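Local coordinates for protein endonuclease II (Enterobacteria phage t4, PDB 2WSH) that nicks and cleaves cytosine-containing double-stranded host DNA in a sequence-specific, magnesium-dependent manner, so that the phage can reuse host nucleotides, at residues F105-T110 with M116-I121. The protein carries 1 engineered substitution. Numbering follows the deposited sequence.
Sequences FNLSMT and MTIATI
Leu107 and Met109 pair with Ile118 and Met116 in an antiparallel beta hairpin that projects from the GIY-YIG nuclease and helps assemble its tetramer. Two-way backbone hydrogen bonds join each pair: Ile118 N to Leu107 O, Met109 N to Met116 O and Met116 N to Met109 O are each 2.8 Å, and Leu107 N to Ile118 O is 3.0 Å. At the base, Thr120 binds Phe105 through both main chain and side chain: Thr120 N donates to Phe105 O, and Phe105 N to Thr120 OG1 (3.1 Å, 165° at the hydrogen). On the face bearing Asn106, Ser108, Thr117 and Ala119, the side chains are small or polar, and Asn106 OD1 rests against Ala119 CB. In the conformer described, Thr117 OG1 lies 3.3 Å from both Ser108 OG and Leu107 O; either could accept its one proton, only weakly. On the face of Leu107, Met109, Met116 and Ile118, Leu107 CB meets Ile118 CG2 at 3.7 Å. The outer edge of 106-110 pairs antiparallel with a strand of a second subunit, continuing the sheet, while the Phe105 ring meets that of Phe105 of a fourth subunit. With Phe105 CG set between its backbone N and carbonyl carbon (chi1 58°), the ring turns one face to Thr120, whose CG2 makes a CH-pi contact 3.7 Å from the ring centroid.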
ATOM      1  N   PHE A 105      -4.413   7.623  -7.954  1.00 23.58           N
ATOM      2  CA  PHE A 105      -4.602   6.207  -8.238  1.00 24.50           C
ATOM      3  C   PHE A 105      -5.369   5.516  -7.121  1.00 30.60           C
ATOM      4  O   PHE A 105      -5.897   6.166  -6.218  1.00 27.07           O
ATOM      5  CB  PHE A 105      -3.245   5.531  -8.423  1.00 20.68           C
ATOM      6  CG  PHE A 105      -2.339   5.678  -7.240  1.00 23.62           C
ATOM      7  CD1 PHE A 105      -2.200   4.648  -6.326  1.00 30.79           C
ATOM      8  CD2 PHE A 105      -1.646   6.856  -7.027  1.00 28.90           C
ATOM      9  CE1 PHE A 105      -1.377   4.785  -5.230  1.00 27.22           C
ATOM     10  CE2 PHE A 105      -0.821   6.999  -5.934  1.00 24.27           C
ATOM     11  CZ  PHE A 105      -0.688   5.962  -5.034  1.00 27.85           C
ATOM     12  N   ASN A 106      -5.424   4.191  -7.185  1.00 22.63           N
ATOM     13  CA  ASN A 106      -6.122   3.411  -6.172  1.00 30.93           C
ATOM     14  C   ASN A 106      -5.231   2.386  -5.484  1.00 26.60           C
ATOM     15  O   ASN A 106      -4.330   1.816  -6.096  1.00 28.55           O
ATOM     16  CB  ASN A 106      -7.350   2.736  -6.781  1.00 30.42           C
ATOM     17  CG  ASN A 106      -8.437   3.730  -7.133  1.00 35.65           C
ATOM     18  OD1 ASN A 106      -9.205   4.156  -6.273  1.00 40.71           O
ATOM     19  ND2 ASN A 106      -8.503   4.108  -8.403  1.00 37.51           N
ATOM     20  N   LEU A 107      -5.484   2.168  -4.200  1.00 24.13           N
ATOM     21  CA  LEU A 107      -4.762   1.164  -3.435  1.00 26.20           C
ATOM     22  C   LEU A 107      -5.755   0.171  -2.846  1.00 28.20           C
ATOM     23  O   LEU A 107      -6.797   0.558  -2.316  1.00 31.55           O
ATOM     24  CB  LEU A 107      -3.943   1.823  -2.325  1.00 30.24           C
ATOM     25  CG  LEU A 107      -2.774   2.682  -2.804  1.00 31.38           C
ATOM     26  CD1 LEU A 107      -2.269   3.582  -1.685  1.00 40.16           C
ATOM     27  CD2 LEU A 107      -1.661   1.794  -3.321  1.00 27.91           C
ATOM     28  N   SER A 108      -5.432  -1.109  -2.956  1.00 29.37           N
ATOM     29  CA  SER A 108      -6.306  -2.153  -2.453  1.00 28.99           C
ATOM     30  C   SER A 108      -5.533  -3.153  -1.618  1.00 34.89           C
ATOM     31  O   SER A 108      -4.359  -3.416  -1.867  1.00 27.03           O
ATOM     32  CB  SER A 108      -7.012  -2.873  -3.599  1.00 25.50           C
ATOM     33  OG  SER A 108      -8.088  -2.094  -4.090  1.00 45.24           O
HETATM   34  N   MSE A 109      -6.211  -3.701  -0.620  1.00 30.96           N
HETATM   35  CA  MSE A 109      -5.639  -4.727   0.229  1.00 27.17           C
HETATM   36  C   MSE A 109      -6.667  -5.831   0.362  1.00 27.65           C
HETATM   37  O   MSE A 109      -7.851  -5.560   0.549  1.00 29.75           O
HETATM   38  CB  MSE A 109      -5.306  -4.147   1.599  1.00 31.01           C
HETATM   39  CG  MSE A 109      -5.090  -5.173   2.683  1.00 48.13           C
HETATM   40 SE   MSE A 109      -5.040  -4.297   4.427  1.00 65.64          SE
HETATM   41  CE  MSE A 109      -5.243  -5.883   5.546  1.00 55.50           C
ATOM     42  N   THR A 110      -6.221  -7.075   0.242  1.00 30.02           N
ATOM     43  CA  THR A 110      -7.129  -8.202   0.371  1.00 30.27           C
ATOM     44  C   THR A 110      -6.644  -9.222   1.389  1.00 23.98           C
ATOM     45  O   THR A 110      -5.491  -9.655   1.353  1.00 34.04           O
ATOM     46  CB  THR A 110      -7.354  -8.909  -0.983  1.00 37.34           C
ATOM     47  OG1 THR A 110      -7.874  -7.967  -1.931  1.00 35.49           O
ATOM     48  CG2 THR A 110      -8.342 -10.055  -0.825  1.00 24.24           C
HETATM   49  N   MSE A 116     -10.281  -4.202   0.999  1.00 26.83           N
HETATM   50  CA  MSE A 116     -10.362  -2.807   1.410  1.00 25.47           C
HETATM   51  C   MSE A 116      -9.672  -1.960   0.348  1.00 30.17           C
HETATM   52  O   MSE A 116      -8.612  -2.334  -0.152  1.00 30.06           O
HETATM   53  CB  MSE A 116      -9.670  -2.596   2.759  1.00 27.85           C
HETATM   54  CG  MSE A 116     -10.402  -3.170   3.979  1.00 42.13           C
HETATM   55 SE   MSE A 116      -9.599  -4.796   4.735  1.00 55.61          SE
HETATM   56  CE  MSE A 116     -10.257  -6.036   3.429  1.00 24.72           C
ATOM     57  N   THR A 117     -10.266  -0.821   0.011  0.56 31.86           N
ATOM     58  CA  THR A 117      -9.715   0.018  -1.047  0.56 34.31           C
ATOM     59  C   THR A 117      -9.793   1.510  -0.729  0.56 40.46           C
ATOM     60  O   THR A 117     -10.730   1.973  -0.077  0.56 36.18           O
ATOM     61  CB  THR A 117     -10.412  -0.249  -2.394  0.56 34.35           C
ATOM     62  OG1 THR A 117      -9.886   0.635  -3.391  0.56 36.41           O
ATOM     63  CG2 THR A 117     -11.914  -0.033  -2.267  0.56 28.64           C
ATOM     64  N   ILE A 118      -8.797   2.254  -1.203  1.00 34.88           N
ATOM     65  CA  ILE A 118      -8.761   3.701  -1.022  1.00 32.58           C
ATOM     66  C   ILE A 118      -8.364   4.417  -2.311  1.00 38.42           C
ATOM     67  O   ILE A 118      -7.377   4.059  -2.953  1.00 31.27           O
ATOM     68  CB  ILE A 118      -7.786   4.115   0.094  1.00 26.35           C
ATOM     69  CG1 ILE A 118      -7.800   5.635   0.282  1.00 41.21           C
ATOM     70  CG2 ILE A 118      -6.379   3.651  -0.219  1.00 33.56           C
ATOM     71  CD1 ILE A 118      -9.141   6.186   0.707  1.00 39.69           C
ATOM     72  N   ALA A 119      -9.151   5.416  -2.697  1.00 32.88           N
ATOM     73  CA  ALA A 119      -8.766   6.312  -3.776  1.00 37.86           C
ATOM     74  C   ALA A 119      -7.896   7.391  -3.154  1.00 35.78           C
ATOM     75  O   ALA A 119      -8.310   8.051  -2.201  1.00 36.23           O
ATOM     76  CB  ALA A 119      -9.996   6.924  -4.426  1.00 38.73           C
ATOM     77  N   THR A 120      -6.687   7.567  -3.677  1.00 31.85           N
ATOM     78  CA  THR A 120      -5.739   8.481  -3.050  1.00 23.39           C
ATOM     79  C   THR A 120      -6.180   9.946  -3.111  1.00 28.26           C
ATOM     80  O   THR A 120      -5.701  10.765  -2.331  1.00 29.09           O
ATOM     81  CB  THR A 120      -4.314   8.339  -3.626  1.00 28.02           C
ATOM     82  OG1 THR A 120      -4.317   8.695  -5.012  1.00 26.51           O
ATOM     83  CG2 THR A 120      -3.812   6.912  -3.464  1.00 30.15           C
ATOM     84  N   ILE A 121      -7.083  10.285  -4.030  1.00 20.34           N
ATOM     85  CA  ILE A 121      -7.639  11.638  -4.025  1.00 27.37           C
ATOM     86  C   ILE A 121      -8.253  11.931  -2.660  1.00 32.13           C
ATOM     87  O   ILE A 121      -8.191  13.058  -2.175  1.00 28.61           O
ATOM     88  CB  ILE A 121      -8.711  11.859  -5.114  1.00 23.78           C
ATOM     89  CG1 ILE A 121      -9.824  10.813  -4.998  1.00 32.03           C
ATOM     90  CG2 ILE A 121      -8.084  11.835  -6.499  1.00 32.55           C
ATOM     91  CD1 ILE A 121     -11.042  11.124  -5.842  1.00 29.25           C
TER